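Local coordinates for protein binary enterotoxin of Clostridium perfringens component a (Clostridium perfringens, PDB 5WTZ) that binds NAD+ and, as the enzymatic component of an iota-like binary enterotoxin, ADP-ribosylates actin, at residues N43-N48 against D138-V143; N53-K58 against E70-D75. All coordinates share one frame; numbering follows the deposited sequence.

In the fold
Helix 36-61, near the N terminus, supplies the first segment of both contacts. Interaction 1 closes the long loop from residues 43-48 to 138-143, joining the front half of that helix to the turn and edge strand of the three-stranded sheet. Interaction 2 joins residues 53-58, farther along the same helix, to the start of helix 70-83, the next long helix; its short loop is nested wholly inside the first. The two lie about 11 Å apart, centre to centre, and touch: Asn53 OD1 accepts a probable hydrogen bond from Phe140 N, and Asp75 OD1 one from Asn44 ND2. Together they tie the two helices and strand 141-144 into one N-terminal unit.

Interaction 1. Residues N43-N48 against D138-V143; sequences NNYIKN and DGFKDV
Tyr45 reaches from helix 36-61 to Phe140 and Asp142 and carries the whole contact on the helix side. Its CG stands anti to the backbone N (chi1 -173°), which sends the ring off the helix so that the phenol end arrives beside the backbone of 140-142. On the way, CE1 packs against the CB of Phe140 at 3.8 Å. The two rings themselves are set obliquely, with centroids 6.0 Å apart and planes at 83°, so the contact relies on the Phe140 methylene more than on ring overlap, the Phe140 ring leading on away from the helix. At the far end, Tyr45 OH donates a very short hydrogen bond of 2.5 Å to Asp142 OD1. That oxygen lies near the plane of the phenol ring, at its edge, while the carboxylate is turned 81° to the ring. The other carboxylate oxygen, OD2, forms a salt bridge with Arg179, so each oxygen has a partner of its own; the nearby positive charge would be expected to favour an ionised aspartate. Phe140 packs on Leu76 and Ile79 of helix 70-83 and on Leu181 of strand 179-182, with which strand 141-144 pairs through its backbone. Tyr45 likewise touches Ile79 and Leu181, and also Tyr171 of strand 168-171, so its side chain meets both helix 70-83 and two strands of the three-stranded sheet.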
ATOM      1  N   ASN A  43      -4.461   1.441 -25.075  1.00 41.20           N
ATOM      2  CA  ASN A  43      -3.331   1.282 -25.983  1.00 35.65           C
ATOM      3  C   ASN A  43      -2.040   1.807 -25.371  1.00 33.90           C
ATOM      4  O   ASN A  43      -0.975   1.224 -25.558  1.00 33.01           O
ATOM      5  CB  ASN A  43      -3.605   1.981 -27.317  1.00 37.53           C
ATOM      6  CG  ASN A  43      -4.285   1.075 -28.320  1.00 53.87           C
ATOM      7  OD1 ASN A  43      -4.073  -0.137 -28.320  1.00 54.98           O
ATOM      8  ND2 ASN A  43      -5.093   1.661 -29.197  1.00 55.36           N
ATOM      9  N   ASN A  44      -2.139   2.910 -24.637  1.00 33.50           N
ATOM     10  CA  ASN A  44      -0.994   3.464 -23.923  1.00 31.86           C
ATOM     11  C   ASN A  44      -0.504   2.511 -22.827  1.00 30.05           C
ATOM     12  O   ASN A  44       0.687   2.458 -22.527  1.00 29.04           O
ATOM     13  CB  ASN A  44      -1.336   4.828 -23.306  1.00 40.64           C
ATOM     14  CG  ASN A  44      -1.463   5.942 -24.344  1.00 41.03           C
ATOM     15  OD1 ASN A  44      -1.067   5.793 -25.509  1.00 36.44           O
ATOM     16  ND2 ASN A  44      -2.005   7.079 -23.914  1.00 34.25           N
ATOM     17  N   TYR A  45      -1.417   1.747 -22.239  1.00 33.77           N
ATOM     18  CA  TYR A  45      -1.014   0.810 -21.193  1.00 34.12           C
ATOM     19  C   TYR A  45      -0.279  -0.386 -21.811  1.00 35.31           C
ATOM     20  O   TYR A  45       0.709  -0.868 -21.255  1.00 29.25           O
ATOM     21  CB  TYR A  45      -2.221   0.339 -20.358  1.00 28.79           C
ATOM     22  CG  TYR A  45      -1.801  -0.494 -19.169  1.00 27.20           C
ATOM     23  CD1 TYR A  45      -1.418   0.107 -17.976  1.00 26.03           C
ATOM     24  CD2 TYR A  45      -1.761  -1.882 -19.248  1.00 32.14           C
ATOM     25  CE1 TYR A  45      -1.011  -0.661 -16.876  1.00 24.46           C
ATOM     26  CE2 TYR A  45      -1.365  -2.652 -18.167  1.00 28.51           C
ATOM     27  CZ  TYR A  45      -0.988  -2.043 -16.993  1.00 25.04           C
ATOM     28  OH  TYR A  45      -0.579  -2.826 -15.938  1.00 28.47           O
ATOM     29  N   ILE A  46      -0.767  -0.875 -22.945  1.00 29.82           N
ATOM     30  CA  ILE A  46      -0.074  -1.948 -23.641  1.00 30.03           C
ATOM     31  C   ILE A  46       1.362  -1.535 -23.965  1.00 28.98           C
ATOM     32  O   ILE A  46       2.281  -2.324 -23.782  1.00 36.05           O
ATOM     33  CB  ILE A  46      -0.799  -2.344 -24.931  1.00 38.69           C
ATOM     34  CG1 ILE A  46      -2.152  -2.974 -24.611  1.00 39.51           C
ATOM     35  CG2 ILE A  46       0.056  -3.299 -25.765  1.00 38.79           C
ATOM     36  CD1 ILE A  46      -3.015  -3.183 -25.828  1.00 43.21           C
ATOM     37  N   LYS A  47       1.554  -0.287 -24.404  1.00 29.38           N
ATOM     38  CA  LYS A  47       2.871   0.213 -24.846  1.00 28.83           C
ATOM     39  C   LYS A  47       3.842   0.542 -23.713  1.00 31.41           C
ATOM     40  O   LYS A  47       5.046   0.313 -23.832  1.00 36.31           O
ATOM     41  CB  LYS A  47       2.696   1.463 -25.712  1.00 36.45           C
ATOM     42  CG  LYS A  47       2.106   1.213 -27.096  1.00 42.60           C
ATOM     43  CD  LYS A  47       3.176   0.776 -28.092  1.00 55.41           C
ATOM     44  CE  LYS A  47       2.553   0.227 -29.374  1.00 57.42           C
ATOM     45  NZ  LYS A  47       1.668  -0.948 -29.099  1.00 50.91           N
ATOM     46  N   ASN A  48       3.342   1.110 -22.625  1.00 28.96           N
ATOM     47  CA  ASN A  48       4.232   1.393 -21.506  1.00 36.77           C
ATOM     48  C   ASN A  48       3.544   1.369 -20.155  1.00 31.46           C
ATOM     49  O   ASN A  48       3.485   2.386 -19.465  1.00 32.18           O
ATOM     50  CB  ASN A  48       4.929   2.742 -21.702  1.00 38.83           C
ATOM     51  CG  ASN A  48       6.370   2.732 -21.193  1.00 35.71           C
ATOM     52  OD1 ASN A  48       6.662   2.197 -20.113  1.00 27.04           O
ATOM     53  ND2 ASN A  48       7.279   3.307 -21.979  1.00 34.80           N
ATOM     54  N   ASP A 138       0.301  -1.322  -6.029  1.00 19.32           N
ATOM     55  CA  ASP A 138       0.253  -0.003  -6.667  1.00 17.05           C
ATOM     56  C   ASP A 138       0.005  -0.089  -8.169  1.00 20.60           C
ATOM     57  O   ASP A 138       0.467  -1.013  -8.831  1.00 24.86           O
ATOM     58  CB  ASP A 138       1.542   0.766  -6.421  1.00 16.19           C
ATOM     59  CG  ASP A 138       1.722   1.104  -4.973  1.00 14.74           C
ATOM     60  OD1 ASP A 138       0.933   1.932  -4.475  1.00 22.03           O
ATOM     61  OD2 ASP A 138       2.625   0.532  -4.345  1.00 20.25           O
ATOM     62  N   GLY A 139      -0.711   0.893  -8.700  1.00 17.74           N
ATOM     63  CA  GLY A 139      -0.995   0.937 -10.125  1.00 29.58           C
ATOM     64  C   GLY A 139      -1.974  -0.131 -10.585  1.00 26.00           C
ATOM     65  O   GLY A 139      -2.638  -0.781  -9.771  1.00 27.06           O
ATOM     66  N   PHE A 140      -2.080  -0.291 -11.898  1.00 21.37           N
ATOM     67  CA  PHE A 140      -2.862  -1.371 -12.480  1.00 21.90           C
ATOM     68  C   PHE A 140      -2.010  -2.631 -12.498  1.00 26.33           C
ATOM     69  O   PHE A 140      -0.783  -2.570 -12.581  1.00 32.89           O
ATOM     70  CB  PHE A 140      -3.338  -1.021 -13.895  1.00 23.63           C
ATOM     71  CG  PHE A 140      -4.113   0.261 -13.972  1.00 26.29           C
ATOM     72  CD1 PHE A 140      -5.465   0.286 -13.702  1.00 26.41           C
ATOM     73  CD2 PHE A 140      -3.476   1.450 -14.293  1.00 32.32           C
ATOM     74  CE1 PHE A 140      -6.171   1.481 -13.754  1.00 31.89           C
ATOM     75  CE2 PHE A 140      -4.173   2.640 -14.346  1.00 28.34           C
ATOM     76  CZ  PHE A 140      -5.523   2.658 -14.078  1.00 27.83           C
ATOM     77  N   LYS A 141      -2.663  -3.777 -12.411  1.00 24.54           N
ATOM     78  CA  LYS A 141      -1.955  -5.042 -12.395  1.00 28.36           C
ATOM     79  C   LYS A 141      -2.474  -5.926 -13.517  1.00 30.18           C
ATOM     80  O   LYS A 141      -3.629  -6.334 -13.506  1.00 28.82           O
ATOM     81  CB  LYS A 141      -2.118  -5.729 -11.030  1.00 29.48           C
ATOM     82  CG  LYS A 141      -1.428  -7.086 -10.921  1.00 30.46           C
ATOM     83  CD  LYS A 141       0.026  -7.013 -11.370  1.00 32.89           C
ATOM     84  CE  LYS A 141       0.809  -8.248 -10.928  1.00 33.58           C
ATOM     85  NZ  LYS A 141       2.265  -8.148 -11.252  1.00 31.90           N
ATOM     86  N   ASP A 142      -1.628  -6.205 -14.500  1.00 26.94           N
ATOM     87  CA  ASP A 142      -2.029  -7.103 -15.564  1.00 28.61           C
ATOM     88  C   ASP A 142      -1.457  -8.478 -15.289  1.00 23.24           C
ATOM     89  O   ASP A 142      -0.345  -8.605 -14.766  1.00 28.26           O
ATOM     90  CB  ASP A 142      -1.602  -6.577 -16.934  1.00 27.89           C
ATOM     91  CG  ASP A 142      -0.131  -6.214 -17.002  1.00 33.38           C
ATOM     92  OD1 ASP A 142       0.244  -5.107 -16.543  1.00 34.59           O
ATOM     93  OD2 ASP A 142       0.647  -7.030 -17.540  1.00 28.79           O
ATOM     94  N   VAL A 143      -2.246  -9.499 -15.608  1.00 29.33           N
ATOM     95  CA  VAL A 143      -1.922 -10.880 -15.284  1.00 31.85           C
ATOM     96  C   VAL A 143      -2.314 -11.826 -16.408  1.00 31.64           C
ATOM     97  O   VAL A 143      -2.880 -11.396 -17.413  1.00 30.23           O
ATOM     98  CB  VAL A 143      -2.633 -11.324 -13.997  1.00 30.59           C
ATOM     99  CG1 VAL A 143      -2.105 -10.541 -12.817  1.00 24.66           C
ATOM    100  CG2 VAL A 143      -4.131 -11.128 -14.137  1.00 32.07           C
TER

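Interaction 2. Residues N53-K58 against E70-D75; sequences NSYSIK and ETLNED
The apolar part of the contact is a CH-pi arrangement between Leu72 and Tyr55. Leu72 CB sits over one face of the ring, 3.7 Å from its centroid, offset toward the CD2-CE2 side. The CD1 methyl of the leucine reaches the inner end of the same ring, 3.6 Å from Tyr55 CG, so the side chain spans the ring from its root to its CE2 side. Hydrogen bonding takes over at the phenol end. With CG anti to the backbone N (chi1 -178°), the tyrosine is extended toward helix 70-83, and its OH donates to Asn73 OD1 over 2.7 Å. The amide oxygen lies at the edge of the ring, in its plane, yet the hydroxyl stands 42° out of the carbonyl plane, and the two flat groups are turned 51° apart. Tyr55 OH also accepts from Ile69 N, so donor and acceptor roles are both used, and Asn73 OD1 takes a second bond from Lys59 NZ. The amide is held from its other end as well: ND2 binds Glu70 OE2 at 3.1 Å, meeting the carboxylate from above its plane, and Glu67 O. Two helices successive in the chain, 36-61 and 70-83, thus pack through a buried tyrosine hydrogen-bonded at the start of the second, in the N-terminal region assigned by sequence to the ADP-ribosyltransferase exoenzyme family, away from the NAD pocket.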
ATOM      1  N   ASN A  53       2.197   3.013 -14.421  1.00 23.72           N
ATOM      2  CA  ASN A  53       2.088   2.548 -13.049  1.00 23.05           C
ATOM      3  C   ASN A  53       3.019   3.321 -12.124  1.00 17.87           C
ATOM      4  O   ASN A  53       2.648   3.634 -10.995  1.00 18.93           O
ATOM      5  CB  ASN A  53       2.356   1.042 -12.964  1.00 26.24           C
ATOM      6  CG  ASN A  53       1.210   0.224 -13.518  1.00 23.26           C
ATOM      7  OD1 ASN A  53       0.056   0.638 -13.451  1.00 27.67           O
ATOM      8  ND2 ASN A  53       1.519  -0.943 -14.066  1.00 23.05           N
ATOM      9  N   SER A  54       4.207   3.661 -12.612  1.00 17.35           N
ATOM     10  CA  SER A  54       5.133   4.413 -11.793  1.00 26.44           C
ATOM     11  C   SER A  54       4.578   5.815 -11.568  1.00 23.46           C
ATOM     12  O   SER A  54       4.678   6.359 -10.466  1.00 22.43           O
ATOM     13  CB  SER A  54       6.515   4.458 -12.437  1.00 26.81           C
ATOM     14  OG  SER A  54       7.158   3.206 -12.261  1.00 27.33           O
ATOM     15  N   TYR A  55       3.957   6.374 -12.601  1.00 21.32           N
ATOM     16  CA  TYR A  55       3.331   7.687 -12.483  1.00 21.34           C
ATOM     17  C   TYR A  55       2.193   7.705 -11.455  1.00 21.93           C
ATOM     18  O   TYR A  55       2.071   8.668 -10.700  1.00 23.10           O
ATOM     19  CB  TYR A  55       2.819   8.170 -13.849  1.00 25.45           C
ATOM     20  CG  TYR A  55       2.200   9.554 -13.780  1.00 24.56           C
ATOM     21  CD1 TYR A  55       3.002  10.688 -13.735  1.00 27.90           C
ATOM     22  CD2 TYR A  55       0.820   9.721 -13.721  1.00 28.01           C
ATOM     23  CE1 TYR A  55       2.444  11.960 -13.657  1.00 32.09           C
ATOM     24  CE2 TYR A  55       0.249  10.985 -13.649  1.00 29.51           C
ATOM     25  CZ  TYR A  55       1.068  12.097 -13.610  1.00 32.12           C
ATOM     26  OH  TYR A  55       0.514  13.348 -13.534  1.00 38.42           O
ATOM     27  N   SER A  56       1.363   6.662 -11.411  1.00 19.75           N
ATOM     28  CA  SER A  56       0.269   6.620 -10.442  1.00 25.54           C
ATOM     29  C   SER A  56       0.806   6.802  -9.027  1.00 21.21           C
ATOM     30  O   SER A  56       0.169   7.426  -8.191  1.00 21.81           O
ATOM     31  CB  SER A  56      -0.510   5.306 -10.536  1.00 26.98           C
ATOM     32  OG  SER A  56       0.223   4.236  -9.966  1.00 25.27           O
ATOM     33  N   ILE A  57       1.999   6.265  -8.787  1.00 22.19           N
ATOM     34  CA  ILE A  57       2.661   6.397  -7.494  1.00 21.70           C
ATOM     35  C   ILE A  57       3.131   7.832  -7.223  1.00 19.99           C
ATOM     36  O   ILE A  57       2.814   8.401  -6.160  1.00 20.99           O
ATOM     37  CB  ILE A  57       3.844   5.414  -7.402  1.00 19.81           C
ATOM     38  CG1 ILE A  57       3.291   3.985  -7.374  1.00 21.99           C
ATOM     39  CG2 ILE A  57       4.690   5.709  -6.174  1.00 20.25           C
ATOM     40  CD1 ILE A  57       4.348   2.881  -7.367  1.00 20.16           C
ATOM     41  N   LYS A  58       3.871   8.405  -8.173  1.00 19.39           N
ATOM     42  CA  LYS A  58       4.276   9.814  -8.140  1.00 23.17           C
ATOM     43  C   LYS A  58       3.095  10.713  -7.808  1.00 21.08           C
ATOM     44  O   LYS A  58       3.164  11.564  -6.912  1.00 23.99           O
ATOM     45  CB  LYS A  58       4.862  10.254  -9.490  1.00 17.76           C
ATOM     46  CG  LYS A  58       6.232   9.702  -9.841  1.00 18.03           C
ATOM     47  CD  LYS A  58       6.582  10.084 -11.278  1.00 25.71           C
ATOM     48  CE  LYS A  58       7.957   9.571 -11.672  1.00 32.41           C
ATOM     49  NZ  LYS A  58       9.028  10.274 -10.916  1.00 26.81           N
ATOM     50  N   GLU A  70      -0.181  15.771 -18.028  1.00 31.82           N
ATOM     51  CA  GLU A  70      -1.617  15.738 -18.299  1.00 39.01           C
ATOM     52  C   GLU A  70      -2.083  14.486 -19.025  1.00 40.91           C
ATOM     53  O   GLU A  70      -3.165  13.979 -18.751  1.00 40.18           O
ATOM     54  CB  GLU A  70      -2.032  16.980 -19.090  1.00 46.40           C
ATOM     55  CG  GLU A  70      -2.543  18.101 -18.196  1.00 54.91           C
ATOM     56  CD  GLU A  70      -3.614  17.624 -17.218  1.00 60.66           C
ATOM     57  OE1 GLU A  70      -4.645  17.077 -17.669  1.00 65.55           O
ATOM     58  OE2 GLU A  70      -3.424  17.789 -15.995  1.00 60.39           O
ATOM     59  N   THR A  71      -1.261  13.992 -19.938  1.00 41.81           N
ATOM     60  CA  THR A  71      -1.559  12.776 -20.684  1.00 41.01           C
ATOM     61  C   THR A  71      -1.687  11.563 -19.779  1.00 35.84           C
ATOM     62  O   THR A  71      -2.583  10.736 -19.942  1.00 37.50           O
ATOM     63  CB  THR A  71      -0.467  12.510 -21.713  1.00 47.40           C
ATOM     64  OG1 THR A  71      -0.329  13.663 -22.553  1.00 54.55           O
ATOM     65  CG2 THR A  71      -0.795  11.273 -22.555  1.00 49.81           C
ATOM     66  N   LEU A  72      -0.785  11.464 -18.814  1.00 31.66           N
ATOM     67  CA  LEU A  72      -0.767  10.328 -17.913  1.00 32.15           C
ATOM     68  C   LEU A  72      -1.913  10.415 -16.910  1.00 34.69           C
ATOM     69  O   LEU A  72      -2.422   9.399 -16.445  1.00 33.33           O
ATOM     70  CB  LEU A  72       0.577  10.247 -17.198  1.00 31.80           C
ATOM     71  CG  LEU A  72       1.703   9.754 -18.105  1.00 34.84           C
ATOM     72  CD1 LEU A  72       2.995   9.608 -17.314  1.00 35.50           C
ATOM     73  CD2 LEU A  72       1.310   8.434 -18.762  1.00 33.39           C
ATOM     74  N   ASN A  73      -2.324  11.639 -16.601  1.00 34.59           N
ATOM     75  CA  ASN A  73      -3.511  11.854 -15.791  1.00 36.66           C
ATOM     76  C   ASN A  73      -4.726  11.256 -16.484  1.00 38.90           C
ATOM     77  O   ASN A  73      -5.473  10.488 -15.881  1.00 40.62           O
ATOM     78  CB  ASN A  73      -3.712  13.344 -15.525  1.00 33.74           C
ATOM     79  CG  ASN A  73      -2.712  13.893 -14.527  1.00 30.46           C
ATOM     80  OD1 ASN A  73      -2.146  13.152 -13.731  1.00 30.84           O
ATOM     81  ND2 ASN A  73      -2.483  15.199 -14.571  1.00 34.28           N
ATOM     82  N   GLU A  74      -4.904  11.588 -17.762  1.00 37.00           N
ATOM     83  CA  GLU A  74      -6.016  11.046 -18.548  1.00 40.41           C
ATOM     84  C   GLU A  74      -5.923   9.530 -18.641  1.00 39.31           C
ATOM     85  O   GLU A  74      -6.921   8.825 -18.490  1.00 37.70           O
ATOM     86  CB  GLU A  74      -6.054  11.654 -19.957  1.00 38.95           C
ATOM     87  CG  GLU A  74      -6.076  13.177 -19.986  1.00 44.02           C
ATOM     88  CD  GLU A  74      -7.211  13.765 -19.165  1.00 54.94           C
ATOM     89  OE1 GLU A  74      -8.389  13.519 -19.506  1.00 50.33           O
ATOM     90  OE2 GLU A  74      -6.923  14.469 -18.170  1.00 62.35           O
ATOM     91  N   ASP A  75      -4.717   9.033 -18.888  1.00 36.82           N
ATOM     92  CA  ASP A  75      -4.483   7.598 -18.891  1.00 33.63           C
ATOM     93  C   ASP A  75      -4.943   6.943 -17.585  1.00 32.71           C
ATOM     94  O   ASP A  75      -5.665   5.938 -17.608  1.00 35.90           O
ATOM     95  CB  ASP A  75      -3.009   7.310 -19.149  1.00 31.91           C
ATOM     96  CG  ASP A  75      -2.594   7.699 -20.550  1.00 44.27           C
ATOM     97  OD1 ASP A  75      -3.444   7.586 -21.455  1.00 47.29           O
ATOM     98  OD2 ASP A  75      -1.436   8.122 -20.751  1.00 54.28           O
TER